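Local structure of peptide synthetase, module 7 (Actinoplanes teichomyceticus, 4TX3) at residues G49-A54 against P381-S386; N202-F207 against R335-V340; V220-R225 against D425-D430. The protein probably serves a nonribosomal peptide synthetase as a condensation-type domain that recruits cytochrome P450 enzymes to the carrier-bound glycopeptide precursor peptide. One frame throughout, in Å; residues are numbered along the deposited sequence.

Contact 1 of 3, residues G49-A54 against P381-S386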
ATOM      1  N   GLY B  49     -26.205  -2.433   4.784  1.00 38.43           N
ATOM      2  CA  GLY B  49     -26.694  -2.007   3.487  1.00 40.01           C
ATOM      3  C   GLY B  49     -27.312  -3.162   2.726  1.00 41.38           C
ATOM      4  O   GLY B  49     -27.482  -4.252   3.272  1.00 44.84           O
ATOM      5  N   ARG B  50     -27.656  -2.935   1.466  1.00 40.56           N
ATOM      6  CA  ARG B  50     -28.256  -4.003   0.687  1.00 45.29           C
ATOM      7  C   ARG B  50     -27.186  -4.903   0.074  1.00 42.84           C
ATOM      8  O   ARG B  50     -26.485  -4.541  -0.869  1.00 42.30           O
ATOM      9  CB  ARG B  50     -29.192  -3.438  -0.375  1.00 43.14           C
ATOM     10  CG  ARG B  50     -30.534  -3.115   0.242  1.00 51.25           C
ATOM     11  CD  ARG B  50     -31.567  -2.752  -0.781  1.00 56.52           C
ATOM     12  NE  ARG B  50     -32.087  -3.920  -1.486  1.00 61.91           N
ATOM     13  CZ  ARG B  50     -33.037  -4.722  -1.012  1.00 59.02           C
ATOM     14  NH1 ARG B  50     -33.564  -4.496   0.191  1.00 60.82           N
ATOM     15  NH2 ARG B  50     -33.459  -5.749  -1.742  1.00 50.18           N
ATOM     16  N   LEU B  51     -27.093  -6.088   0.654  1.00 36.30           N
ATOM     17  CA  LEU B  51     -26.109  -7.075   0.303  1.00 36.69           C
ATOM     18  C   LEU B  51     -26.624  -7.993  -0.806  1.00 39.21           C
ATOM     19  O   LEU B  51     -27.689  -8.595  -0.695  1.00 42.44           O
ATOM     20  CB  LEU B  51     -25.744  -7.878   1.553  1.00 38.19           C
ATOM     21  CG  LEU B  51     -24.808  -9.072   1.401  1.00 38.96           C
ATOM     22  CD1 LEU B  51     -23.497  -8.599   0.800  1.00 36.23           C
ATOM     23  CD2 LEU B  51     -24.587  -9.766   2.753  1.00 34.78           C
ATOM     24  N   ASP B  52     -25.868  -8.099  -1.883  1.00 34.50           N
ATOM     25  CA  ASP B  52     -26.229  -9.010  -2.944  1.00 36.38           C
ATOM     26  C   ASP B  52     -25.606 -10.365  -2.585  1.00 39.54           C
ATOM     27  O   ASP B  52     -24.425 -10.615  -2.858  1.00 38.89           O
ATOM     28  CB  ASP B  52     -25.743  -8.464  -4.294  1.00 39.39           C
ATOM     29  CG  ASP B  52     -26.267  -9.255  -5.492  1.00 44.00           C
ATOM     30  OD1 ASP B  52     -26.520 -10.480  -5.355  1.00 39.80           O
ATOM     31  OD2 ASP B  52     -26.396  -8.640  -6.583  1.00 43.32           O
ATOM     32  N   VAL B  53     -26.396 -11.226  -1.949  1.00 35.41           N
ATOM     33  CA  VAL B  53     -25.862 -12.449  -1.355  1.00 36.08           C
ATOM     34  C   VAL B  53     -25.355 -13.425  -2.428  1.00 40.19           C
ATOM     35  O   VAL B  53     -24.271 -13.997  -2.290  1.00 34.62           O
ATOM     36  CB  VAL B  53     -26.912 -13.151  -0.454  1.00 37.81           C
ATOM     37  CG1 VAL B  53     -26.323 -14.395   0.176  1.00 35.48           C
ATOM     38  CG2 VAL B  53     -27.396 -12.205   0.639  1.00 33.03           C
ATOM     39  N   ALA B  54     -26.112 -13.599  -3.508  1.00 37.78           N
ATOM     40  CA  ALA B  54     -25.624 -14.432  -4.599  1.00 35.55           C
ATOM     41  C   ALA B  54     -24.296 -13.891  -5.180  1.00 39.43           C
ATOM     42  O   ALA B  54     -23.403 -14.664  -5.559  1.00 40.97           O
ATOM     43  CB  ALA B  54     -26.676 -14.546  -5.682  1.00 33.23           C
ATOM     44  N   PRO B 381     -19.205  -2.007  -2.676  1.00 48.28           N
ATOM     45  CA  PRO B 381     -20.269  -1.198  -3.279  1.00 48.28           C
ATOM     46  C   PRO B 381     -21.642  -1.339  -2.597  1.00 49.00           C
ATOM     47  O   PRO B 381     -22.146  -2.454  -2.426  1.00 49.27           O
ATOM     48  CB  PRO B 381     -20.324  -1.714  -4.731  1.00 46.80           C
ATOM     49  CG  PRO B 381     -19.523  -2.968  -4.754  1.00 43.67           C
ATOM     50  CD  PRO B 381     -18.503  -2.828  -3.674  1.00 47.80           C
ATOM     51  N   ALA B 382     -22.215  -0.189  -2.227  1.00 45.37           N
ATOM     52  CA  ALA B 382     -23.525  -0.056  -1.579  1.00 42.85           C
ATOM     53  C   ALA B 382     -23.542  -0.607  -0.165  1.00 44.41           C
ATOM     54  O   ALA B 382     -24.581  -1.062   0.300  1.00 45.23           O
ATOM     55  CB  ALA B 382     -24.626  -0.730  -2.416  1.00 43.84           C
ATOM     56  N   LEU B 383     -22.400  -0.549   0.519  1.00 47.85           N
ATOM     57  CA  LEU B 383     -22.263  -1.132   1.858  1.00 46.23           C
ATOM     58  C   LEU B 383     -21.301  -0.353   2.744  1.00 46.24           C
ATOM     59  O   LEU B 383     -20.237   0.073   2.300  1.00 52.62           O
ATOM     60  CB  LEU B 383     -21.782  -2.592   1.765  1.00 43.33           C
ATOM     61  CG  LEU B 383     -22.744  -3.631   1.182  1.00 40.94           C
ATOM     62  CD1 LEU B 383     -22.031  -4.932   0.909  1.00 40.53           C
ATOM     63  CD2 LEU B 383     -23.905  -3.850   2.135  1.00 35.39           C
ATOM     64  N   ARG B 384     -21.673  -0.169   4.001  1.00 45.20           N
ATOM     65  CA  ARG B 384     -20.731   0.317   4.995  1.00 47.58           C
ATOM     66  C   ARG B 384     -20.111  -0.913   5.627  1.00 49.90           C
ATOM     67  O   ARG B 384     -20.825  -1.771   6.165  1.00 49.03           O
ATOM     68  CB  ARG B 384     -21.412   1.182   6.054  1.00 47.21           C
ATOM     69  CG  ARG B 384     -21.762   2.583   5.602  1.00 55.75           C
ATOM     70  CD  ARG B 384     -23.122   3.012   6.175  1.00 61.87           C
ATOM     71  NE  ARG B 384     -24.221   2.304   5.508  1.00 64.66           N
ATOM     72  CZ  ARG B 384     -25.416   2.054   6.048  1.00 66.57           C
ATOM     73  NH1 ARG B 384     -25.711   2.467   7.284  1.00 65.41           N
ATOM     74  NH2 ARG B 384     -26.328   1.393   5.338  1.00 61.82           N
ATOM     75  N   THR B 385     -18.792  -1.017   5.556  1.00 43.39           N
ATOM     76  CA  THR B 385     -18.124  -2.208   6.057  1.00 44.42           C
ATOM     77  C   THR B 385     -17.224  -1.884   7.238  1.00 42.25           C
ATOM     78  O   THR B 385     -16.712  -0.784   7.342  1.00 51.21           O
ATOM     79  CB  THR B 385     -17.312  -2.873   4.949  1.00 41.24           C
ATOM     80  OG1 THR B 385     -16.178  -2.059   4.634  1.00 50.77           O
ATOM     81  CG2 THR B 385     -18.166  -3.025   3.709  1.00 47.87           C
ATOM     82  N   SER B 386     -17.041  -2.839   8.137  1.00 44.66           N
ATOM     83  CA  SER B 386     -16.163  -2.624   9.286  1.00 44.19           C
ATOM     84  C   SER B 386     -15.706  -3.959   9.854  1.00 43.32           C
ATOM     85  O   SER B 386     -16.320  -4.989   9.581  1.00 45.85           O
ATOM     86  CB  SER B 386     -16.878  -1.810  10.364  1.00 45.44           C
ATOM     87  OG  SER B 386     -18.046  -2.485  10.799  1.00 44.98           O
TER
HETATM   88  O   HOH W   1     -23.886  -4.223  -2.259  1.00 37.27           O
HETATM   89  O   HOH W   2     -27.285  -0.146   0.471  1.00 44.37           O
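Gly49 and Leu383 face each other at an edge of the five-stranded sheet of this condensation-type domain, a member of the CoA-dependent acyltransferase fold. Here strand 40-49 turns out toward helix 53-66, whose start Asp52 N-caps, beside the outermost strand 383-388. At Pro381 a bridging water donates to Pro381 O at 2.5 Å, a length short enough to leave its exact place less sure, and to Arg50 O at 3.0 Å. At Ala382 a second water does the same work for the next pair of backbone groups. It donates to Ala382 O at 2.9 Å and accepts from Arg50 N, so the turn is linked to its neighbour by solvent where the two segments stand too far apart for direct backbone bonds, Arg50 N being 3.8 Å from Ala382 O.

Leu383 then fills the space beside Gly49. With CG anti to its own carbonyl carbon (chi1 -69°), it lays CD2 against the glycine backbone, 3.5 Å from Gly49 C. Gly49 has a positive phi of 137°, and a CB there would run into Ala382 O as well as the preceding carbonyl. The other branch, CD1, meets Leu51 CD1 at 4.0 Å, methyl to methyl, and both leucines also pack on Tyr162 of helix 148-166.

Arg384 bends at chi2 and chi3, which brings its guanidinium back toward the turn. Its NE bonds to a polar side chain of the other protein in the assembly, while NH2 stops 3.9 Å from Gly49 N.

Contact 2 of 3, residues N202-F207 against R335-V340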
ATOM      1  N   ASN B 202      23.872 -24.637   1.382  1.00 36.97           N
ATOM      2  CA  ASN B 202      24.895 -25.215   2.250  1.00 36.25           C
ATOM      3  C   ASN B 202      25.586 -24.155   3.091  1.00 37.96           C
ATOM      4  O   ASN B 202      25.824 -24.352   4.284  1.00 37.21           O
ATOM      5  CB  ASN B 202      25.931 -25.990   1.434  1.00 37.02           C
ATOM      6  CG  ASN B 202      25.504 -27.415   1.174  1.00 39.55           C
ATOM      7  OD1 ASN B 202      24.790 -28.014   1.973  1.00 39.93           O
ATOM      8  ND2 ASN B 202      25.914 -27.957   0.043  1.00 48.90           N
ATOM      9  N   ASP B 203      25.892 -23.024   2.464  1.00 38.63           N
ATOM     10  CA  ASP B 203      26.435 -21.879   3.176  1.00 37.05           C
ATOM     11  C   ASP B 203      25.512 -21.429   4.318  1.00 38.74           C
ATOM     12  O   ASP B 203      25.979 -21.000   5.378  1.00 37.83           O
ATOM     13  CB  ASP B 203      26.663 -20.722   2.213  1.00 37.77           C
ATOM     14  CG  ASP B 203      27.302 -19.529   2.886  1.00 47.30           C
ATOM     15  OD1 ASP B 203      28.326 -19.730   3.566  1.00 52.11           O
ATOM     16  OD2 ASP B 203      26.775 -18.401   2.763  1.00 50.73           O
ATOM     17  N   GLN B 204      24.203 -21.540   4.108  1.00 36.57           N
ATOM     18  CA  GLN B 204      23.249 -21.041   5.103  1.00 43.06           C
ATOM     19  C   GLN B 204      22.991 -22.096   6.181  1.00 36.50           C
ATOM     20  O   GLN B 204      22.778 -21.759   7.347  1.00 37.84           O
ATOM     21  CB  GLN B 204      21.935 -20.583   4.429  1.00 34.81           C
ATOM     22  CG  GLN B 204      22.091 -19.292   3.628  1.00 32.75           C
ATOM     23  CD  GLN B 204      20.799 -18.766   3.013  1.00 38.94           C
ATOM     24  OE1 GLN B 204      19.702 -19.210   3.346  1.00 39.78           O
ATOM     25  NE2 GLN B 204      20.930 -17.797   2.117  1.00 38.01           N
ATOM     26  N   ILE B 205      23.047 -23.367   5.807  1.00 34.34           N
ATOM     27  CA  ILE B 205      22.907 -24.438   6.794  1.00 37.57           C
ATOM     28  C   ILE B 205      24.072 -24.370   7.776  1.00 36.24           C
ATOM     29  O   ILE B 205      23.905 -24.564   8.973  1.00 41.88           O
ATOM     30  CB  ILE B 205      22.836 -25.829   6.118  1.00 37.89           C
ATOM     31  CG1 ILE B 205      21.419 -26.093   5.608  1.00 36.04           C
ATOM     32  CG2 ILE B 205      23.261 -26.935   7.066  1.00 31.23           C
ATOM     33  CD1 ILE B 205      21.332 -27.242   4.627  1.00 35.68           C
ATOM     34  N   THR B 206      25.250 -24.064   7.258  1.00 35.78           N
ATOM     35  CA  THR B 206      26.442 -23.948   8.078  1.00 34.83           C
ATOM     36  C   THR B 206      26.319 -22.784   9.050  1.00 35.92           C
ATOM     37  O   THR B 206      26.657 -22.910  10.236  1.00 32.29           O
ATOM     38  CB  THR B 206      27.684 -23.780   7.191  1.00 36.29           C
ATOM     39  OG1 THR B 206      27.896 -24.999   6.471  1.00 32.72           O
ATOM     40  CG2 THR B 206      28.924 -23.431   8.008  1.00 30.79           C
ATOM     41  N   PHE B 207      25.812 -21.660   8.554  1.00 34.72           N
ATOM     42  CA  PHE B 207      25.572 -20.515   9.419  1.00 34.48           C
ATOM     43  C   PHE B 207      24.688 -20.843  10.624  1.00 33.49           C
ATOM     44  O   PHE B 207      25.027 -20.498  11.753  1.00 34.68           O
ATOM     45  CB  PHE B 207      24.923 -19.355   8.665  1.00 35.08           C
ATOM     46  CG  PHE B 207      24.511 -18.243   9.577  1.00 35.81           C
ATOM     47  CD1 PHE B 207      25.440 -17.323  10.008  1.00 30.31           C
ATOM     48  CD2 PHE B 207      23.211 -18.160  10.057  1.00 32.44           C
ATOM     49  CE1 PHE B 207      25.081 -16.329  10.886  1.00 39.29           C
ATOM     50  CE2 PHE B 207      22.848 -17.160  10.934  1.00 36.57           C
ATOM     51  CZ  PHE B 207      23.781 -16.241  11.347  1.00 37.06           C
ATOM     52  N   ARG B 335      20.346 -11.965   9.130  1.00 42.23           N
ATOM     53  CA  ARG B 335      19.555 -11.345   8.050  1.00 41.14           C
ATOM     54  C   ARG B 335      19.892 -11.860   6.657  1.00 40.76           C
ATOM     55  O   ARG B 335      19.053 -11.885   5.771  1.00 38.62           O
ATOM     56  CB  ARG B 335      19.775  -9.827   8.062  1.00 42.88           C
ATOM     57  CG  ARG B 335      18.577  -8.995   7.706  1.00 51.07           C
ATOM     58  CD  ARG B 335      17.786  -8.607   8.952  1.00 61.19           C
ATOM     59  NE  ARG B 335      16.455  -8.084   8.636  1.00 57.10           N
ATOM     60  CZ  ARG B 335      15.522  -7.832   9.548  1.00 55.17           C
ATOM     61  NH1 ARG B 335      15.767  -8.050  10.833  1.00 50.73           N
ATOM     62  NH2 ARG B 335      14.337  -7.365   9.176  1.00 67.68           N
ATOM     63  N   GLN B 336      21.139 -12.260   6.469  1.00 39.94           N
ATOM     64  CA  GLN B 336      21.620 -12.627   5.155  1.00 40.36           C
ATOM     65  C   GLN B 336      21.418 -14.100   4.826  1.00 44.33           C
ATOM     66  O   GLN B 336      21.685 -14.527   3.705  1.00 45.44           O
ATOM     67  CB  GLN B 336      23.095 -12.270   5.051  1.00 47.17           C
ATOM     68  CG  GLN B 336      23.347 -10.778   5.087  1.00 47.16           C
ATOM     69  CD  GLN B 336      24.813 -10.454   5.177  1.00 64.21           C
ATOM     70  OE1 GLN B 336      25.598 -11.222   5.748  1.00 62.97           O
ATOM     71  NE2 GLN B 336      25.206  -9.321   4.594  1.00 69.18           N
ATOM     72  N   HIS B 337      20.936 -14.875   5.792  1.00 40.29           N
ATOM     73  CA  HIS B 337      20.802 -16.310   5.609  1.00 35.87           C
ATOM     74  C   HIS B 337      19.364 -16.777   5.795  1.00 38.48           C
ATOM     75  O   HIS B 337      19.116 -17.744   6.524  1.00 35.95           O
ATOM     76  CB  HIS B 337      21.726 -17.033   6.583  1.00 34.08           C
ATOM     77  CG  HIS B 337      23.134 -16.517   6.565  1.00 39.10           C
ATOM     78  ND1 HIS B 337      24.093 -16.998   5.697  1.00 41.44           N
ATOM     79  CD2 HIS B 337      23.743 -15.563   7.304  1.00 38.27           C
ATOM     80  CE1 HIS B 337      25.229 -16.359   5.901  1.00 37.28           C
ATOM     81  NE2 HIS B 337      25.047 -15.485   6.871  1.00 40.45           N
ATOM     82  N   LEU B 338      18.426 -16.100   5.124  1.00 37.98           N
ATOM     83  CA  LEU B 338      16.995 -16.347   5.335  1.00 37.58           C
ATOM     84  C   LEU B 338      16.333 -17.242   4.290  1.00 39.91           C
ATOM     85  O   LEU B 338      15.138 -17.501   4.376  1.00 45.63           O
ATOM     86  CB  LEU B 338      16.242 -15.025   5.390  1.00 40.90           C
ATOM     87  CG  LEU B 338      16.605 -14.121   6.562  1.00 40.94           C
ATOM     88  CD1 LEU B 338      15.635 -12.949   6.619  1.00 31.44           C
ATOM     89  CD2 LEU B 338      16.603 -14.930   7.864  1.00 33.95           C
ATOM     90  N   ASP B 339      17.098 -17.717   3.313  1.00 42.43           N
ATOM     91  CA  ASP B 339      16.567 -18.632   2.300  1.00 39.10           C
ATOM     92  C   ASP B 339      16.262 -20.021   2.884  1.00 37.93           C
ATOM     93  O   ASP B 339      15.339 -20.692   2.427  1.00 40.31           O
ATOM     94  CB  ASP B 339      17.546 -18.744   1.121  1.00 37.48           C
ATOM     95  CG  ASP B 339      17.766 -17.406   0.417  1.00 46.87           C
ATOM     96  OD1 ASP B 339      16.919 -17.026  -0.419  1.00 48.49           O
ATOM     97  OD2 ASP B 339      18.774 -16.719   0.705  1.00 47.05           O
ATOM     98  N   VAL B 340      17.021 -20.455   3.889  1.00 34.41           N
ATOM     99  CA  VAL B 340      16.623 -21.647   4.626  1.00 36.82           C
ATOM    100  C   VAL B 340      15.329 -21.369   5.345  1.00 38.35           C
ATOM    101  O   VAL B 340      15.239 -20.393   6.096  1.00 41.12           O
ATOM    102  CB  VAL B 340      17.614 -22.097   5.717  1.00 34.24           C
ATOM    103  CG1 VAL B 340      17.415 -23.564   5.989  1.00 33.83           C
ATOM    104  CG2 VAL B 340      19.004 -21.843   5.336  1.00 38.15           C
TER
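Asp203 reaches toward His337 from one turn of helix 200-211, its OD2 lying near the plane of the imidazole at the ring edge, 4.1 Å from His337 CE1. The carboxylate could favour a positive charge on the ring, though no bond joins them.

Gln204 carries most of the polar contact. Its CG stands anti to the carbonyl carbon (chi1 -71°) and the chain beyond is extended, so the amide passes the imidazole, with CG in the ring plane at its edge, and enters the bend formed by 337-340. There both ends of the amide are held. OE1 accepts from Val340 N at 3.0 Å; the donor nitrogen sits nearly on the line of the C=O bond, though the N-H itself is bent away from a straight approach. NE2 donates to Asp339 OD2 at 2.8 Å and 172°, within the amide plane and onto the anti lone pair of the carboxylate. This pairing fixes which way round the amide lies. Gln204 CB also presses on Val340 CG2 at 3.3 Å, a tight fit, and Ile205 touches the same methyl with its backbone N.

Phe207, one turn on from Gln204, lays its ring over one face of His337 in an offset stack, centroids 4.1 Å apart and planes at 8°. Phe207 CB adds a CH-pi contact over the same face, 3.9 Å from the imidazole centroid, while Gln336 CB covers the opposite face.

Around this pair, Trp208 NE1 bonds to His337 O, and Arg5 forms a salt bridge with Asp339 OD1. Phe207 also packs on Glu333 and Ala334 of helix 320-334, and Leu338 turns the other side of the loop onto strands 281-288 and 306-313.

Contact 3 of 3, residues V220-R225 against D425-D430. With SO4 (sulfate ion), chain G.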
ATOM      1  N   VAL B 220      13.795 -20.582  30.186  1.00 30.56           N
ATOM      2  CA  VAL B 220      13.254 -20.585  31.548  1.00 34.45           C
ATOM      3  C   VAL B 220      12.315 -19.410  31.758  1.00 32.41           C
ATOM      4  O   VAL B 220      12.725 -18.262  31.634  1.00 39.78           O
ATOM      5  CB  VAL B 220      14.361 -20.516  32.629  1.00 39.74           C
ATOM      6  CG1 VAL B 220      13.736 -20.305  34.004  1.00 32.60           C
ATOM      7  CG2 VAL B 220      15.181 -21.767  32.623  1.00 31.52           C
ATOM      8  N   LEU B 221      11.059 -19.679  32.087  1.00 34.63           N
ATOM      9  CA  LEU B 221      10.070 -18.599  32.213  1.00 34.34           C
ATOM     10  C   LEU B 221       9.227 -18.801  33.473  1.00 34.24           C
ATOM     11  O   LEU B 221       9.220 -19.885  34.040  1.00 42.81           O
ATOM     12  CB  LEU B 221       9.190 -18.548  30.959  1.00 33.05           C
ATOM     13  CG  LEU B 221       9.903 -18.321  29.614  1.00 34.16           C
ATOM     14  CD1 LEU B 221       9.054 -18.831  28.460  1.00 35.01           C
ATOM     15  CD2 LEU B 221      10.270 -16.855  29.383  1.00 28.84           C
ATOM     16  N   PRO B 222       8.517 -17.766  33.933  1.00 36.72           N
ATOM     17  CA  PRO B 222       7.803 -17.983  35.202  1.00 38.75           C
ATOM     18  C   PRO B 222       6.477 -18.746  35.042  1.00 39.78           C
ATOM     19  O   PRO B 222       5.388 -18.153  35.165  1.00 38.46           O
ATOM     20  CB  PRO B 222       7.555 -16.556  35.703  1.00 36.13           C
ATOM     21  CG  PRO B 222       7.414 -15.761  34.445  1.00 38.42           C
ATOM     22  CD  PRO B 222       8.416 -16.366  33.476  1.00 38.50           C
ATOM     23  N   PHE B 223       6.575 -20.051  34.792  1.00 33.82           N
ATOM     24  CA  PHE B 223       5.393 -20.879  34.544  1.00 41.32           C
ATOM     25  C   PHE B 223       4.481 -20.963  35.772  1.00 39.70           C
ATOM     26  O   PHE B 223       4.953 -20.867  36.900  1.00 43.77           O
ATOM     27  CB  PHE B 223       5.799 -22.294  34.118  1.00 40.66           C
ATOM     28  CG  PHE B 223       6.595 -22.354  32.837  1.00 40.60           C
ATOM     29  CD1 PHE B 223       6.098 -21.820  31.663  1.00 39.14           C
ATOM     30  CD2 PHE B 223       7.840 -22.973  32.810  1.00 41.41           C
ATOM     31  CE1 PHE B 223       6.836 -21.895  30.483  1.00 39.48           C
ATOM     32  CE2 PHE B 223       8.580 -23.036  31.639  1.00 41.99           C
ATOM     33  CZ  PHE B 223       8.074 -22.503  30.477  1.00 39.68           C
ATOM     34  N   ASP B 224       3.182 -21.128  35.551  1.00 36.58           N
ATOM     35  CA  ASP B 224       2.250 -21.388  36.644  1.00 37.48           C
ATOM     36  C   ASP B 224       1.885 -22.878  36.680  1.00 39.58           C
ATOM     37  O   ASP B 224       1.403 -23.383  37.695  1.00 41.44           O
ATOM     38  CB  ASP B 224       0.986 -20.531  36.506  1.00 37.54           C
ATOM     39  CG  ASP B 224       1.226 -19.073  36.849  1.00 40.29           C
ATOM     40  OD1 ASP B 224       1.722 -18.780  37.954  1.00 41.42           O
ATOM     41  OD2 ASP B 224       0.933 -18.207  36.004  1.00 39.60           O
ATOM     42  N   ARG B 225       2.120 -23.568  35.566  1.00 36.45           N
ATOM     43  CA  ARG B 225       1.872 -25.005  35.439  1.00 38.98           C
ATOM     44  C   ARG B 225       2.919 -25.653  34.557  1.00 42.80           C
ATOM     45  O   ARG B 225       3.502 -25.000  33.689  1.00 43.51           O
ATOM     46  CB  ARG B 225       0.505 -25.301  34.825  1.00 40.50           C
ATOM     47  CG  ARG B 225      -0.667 -24.884  35.617  1.00 36.76           C
ATOM     48  CD  ARG B 225      -1.810 -24.509  34.714  1.00 39.04           C
ATOM     49  NE  ARG B 225      -2.438 -23.334  35.291  1.00 46.94           N
ATOM     50  CZ  ARG B 225      -2.450 -22.132  34.738  1.00 40.73           C
ATOM     51  NH1 ARG B 225      -1.917 -21.930  33.545  1.00 40.46           N
ATOM     52  NH2 ARG B 225      -3.033 -21.139  35.380  1.00 45.86           N
ATOM     53  N   ASP B 425      -2.144 -22.335  29.058  1.00 39.61           N
ATOM     54  CA  ASP B 425      -1.756 -23.605  29.660  1.00 38.36           C
ATOM     55  C   ASP B 425      -0.645 -23.437  30.685  1.00 41.00           C
ATOM     56  O   ASP B 425      -0.559 -24.196  31.651  1.00 41.64           O
ATOM     57  CB  ASP B 425      -1.277 -24.585  28.584  1.00 42.70           C
ATOM     58  CG  ASP B 425      -2.405 -25.361  27.945  1.00 47.17           C
ATOM     59  OD1 ASP B 425      -3.583 -25.029  28.197  1.00 52.98           O
ATOM     60  OD2 ASP B 425      -2.108 -26.306  27.187  1.00 47.30           O
ATOM     61  N   LEU B 426       0.215 -22.451  30.442  1.00 39.51           N
ATOM     62  CA  LEU B 426       1.444 -22.274  31.200  1.00 37.58           C
ATOM     63  C   LEU B 426       1.378 -21.084  32.136  1.00 39.56           C
ATOM     64  O   LEU B 426       2.018 -21.082  33.186  1.00 42.43           O
ATOM     65  CB  LEU B 426       2.635 -22.091  30.253  1.00 38.29           C
ATOM     66  CG  LEU B 426       2.913 -23.164  29.200  1.00 40.45           C
ATOM     67  CD1 LEU B 426       4.092 -22.752  28.323  1.00 37.40           C
ATOM     68  CD2 LEU B 426       3.165 -24.515  29.837  1.00 37.30           C
ATOM     69  N   PHE B 427       0.614 -20.067  31.752  1.00 40.15           N
ATOM     70  CA  PHE B 427       0.587 -18.811  32.498  1.00 42.55           C
ATOM     71  C   PHE B 427      -0.814 -18.366  32.902  1.00 44.03           C
ATOM     72  O   PHE B 427      -1.765 -18.487  32.136  1.00 46.82           O
ATOM     73  CB  PHE B 427       1.222 -17.679  31.682  1.00 37.88           C
ATOM     74  CG  PHE B 427       2.640 -17.943  31.250  1.00 41.20           C
ATOM     75  CD1 PHE B 427       3.693 -17.823  32.154  1.00 38.74           C
ATOM     76  CD2 PHE B 427       2.922 -18.274  29.929  1.00 37.34           C
ATOM     77  CE1 PHE B 427       5.004 -18.043  31.750  1.00 38.14           C
ATOM     78  CE2 PHE B 427       4.228 -18.500  29.517  1.00 40.97           C
ATOM     79  CZ  PHE B 427       5.272 -18.384  30.429  1.00 42.02           C
ATOM     80  N   ASP B 428      -0.908 -17.818  34.107  1.00 41.22           N
ATOM     81  CA  ASP B 428      -2.070 -17.076  34.556  1.00 42.22           C
ATOM     82  C   ASP B 428      -1.993 -15.628  34.087  1.00 45.73           C
ATOM     83  O   ASP B 428      -0.897 -15.122  33.826  1.00 46.40           O
ATOM     84  CB  ASP B 428      -2.170 -17.121  36.078  1.00 42.80           C
ATOM     85  CG  ASP B 428      -2.655 -18.438  36.569  1.00 40.62           C
ATOM     86  OD1 ASP B 428      -3.517 -19.011  35.880  1.00 45.67           O
ATOM     87  OD2 ASP B 428      -2.182 -18.916  37.623  1.00 46.37           O
ATOM     88  N   HIS B 429      -3.146 -14.961  34.014  1.00 46.58           N
ATOM     89  CA  HIS B 429      -3.237 -13.581  33.526  1.00 42.81           C
ATOM     90  C   HIS B 429      -2.356 -12.628  34.323  1.00 41.35           C
ATOM     91  O   HIS B 429      -1.782 -11.703  33.745  1.00 41.98           O
ATOM     92  CB  HIS B 429      -4.688 -13.088  33.567  1.00 43.86           C
ATOM     93  CG  HIS B 429      -4.887 -11.725  32.977  1.00 42.69           C
ATOM     94  ND1 HIS B 429      -4.843 -10.572  33.730  1.00 38.33           N
ATOM     95  CD2 HIS B 429      -5.130 -11.333  31.703  1.00 42.67           C
ATOM     96  CE1 HIS B 429      -5.052  -9.527  32.949  1.00 41.11           C
ATOM     97  NE2 HIS B 429      -5.235  -9.962  31.715  1.00 46.39           N
ATOM     98  N   ASP B 430      -2.249 -12.849  35.637  1.00 43.14           N
ATOM     99  CA  ASP B 430      -1.455 -11.955  36.496  1.00 42.89           C
ATOM    100  C   ASP B 430       0.052 -12.123  36.272  1.00 40.99           C
ATOM    101  O   ASP B 430       0.805 -11.149  36.311  1.00 38.95           O
ATOM    102  CB  ASP B 430      -1.801 -12.154  37.988  1.00 42.06           C
ATOM    103  CG  ASP B 430      -1.601 -13.591  38.481  1.00 56.80           C
ATOM    104  OD1 ASP B 430      -0.640 -14.280  38.057  1.00 57.45           O
ATOM    105  OD2 ASP B 430      -2.405 -14.029  39.338  1.00 65.42           O
TER
HETATM  106  S   SO4 G 502      -6.526 -16.466  34.704  1.00 92.38           S
HETATM  107  O1  SO4 G 502      -7.689 -16.385  33.804  1.00 90.31           O
HETATM  108  O2  SO4 G 502      -6.479 -17.769  35.380  1.00 69.12           O
HETATM  109  O3  SO4 G 502      -5.301 -16.294  33.918  1.00 66.70           O
HETATM  110  O4  SO4 G 502      -6.605 -15.396  35.706  1.00 76.31           O
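Asp224 and Leu426 are joined by the backbone bond Asp224 N to Leu426 O, 2.6 Å and nearly straight; the same oxygen receives a weak second bond from Arg225 N. The Asp224 carboxylate returns the grip: OD2 accepts from Asp428 N at 2.7 Å, met on its anti side and 21° out of plane, and also bonds Thr431 OG1. An alanine here would remove that acceptor and probably leave the Asp428 N-H and the Thr431 hydroxyl without their shared mate.

The Arg225 chain bends at chi2 and chi3, bringing NH1, at the guanidinium edge, to a weak hydrogen bond (3.3 Å) with the backbone carbonyl Asp425 O; its approach to Asp428 is modelled too close to be trusted. A sulfate, probably from the crystallisation liquor, accepts from His429 N at the start of helix 429-448.

Apolar contacts centre on Phe427, whose CZ meets Phe223 CD1 at 3.7 Å, the rings inclined by 33°. Phe223 CE1 lies 3.6 Å from Leu426 CD1, and Leu221 CB faces the edge of Phe427.

Pro222 centres an inverse gamma turn. The contact ties its loop to the strand-to-helix turn between 413-423 and 429-448, in the half of the CoA-dependent acyltransferase fold that holds the sheet with strands 235-242 and 413-423.

The three contacts are separate patches of one condensation-type domain. Contact 1 belongs to the five-stranded sheet, contact 3 to the surroundings of the four-stranded one. Contacts 1 and 2 lie on opposite sides of the chain's centre, their own centres about 48 Å apart; contacts 1 and 3 are about 44 Å apart between centres. Contacts 2 and 3 are the nearest pair, about 34 Å between centres and about 21 Å between nearest atoms. In sequence, contact 2 is nested within the loop that contact 1 closes, whereas contact 3 crosses both. Only contact 1 lies within reach of the other protein of the assembly; the sulfate sits at contact 3.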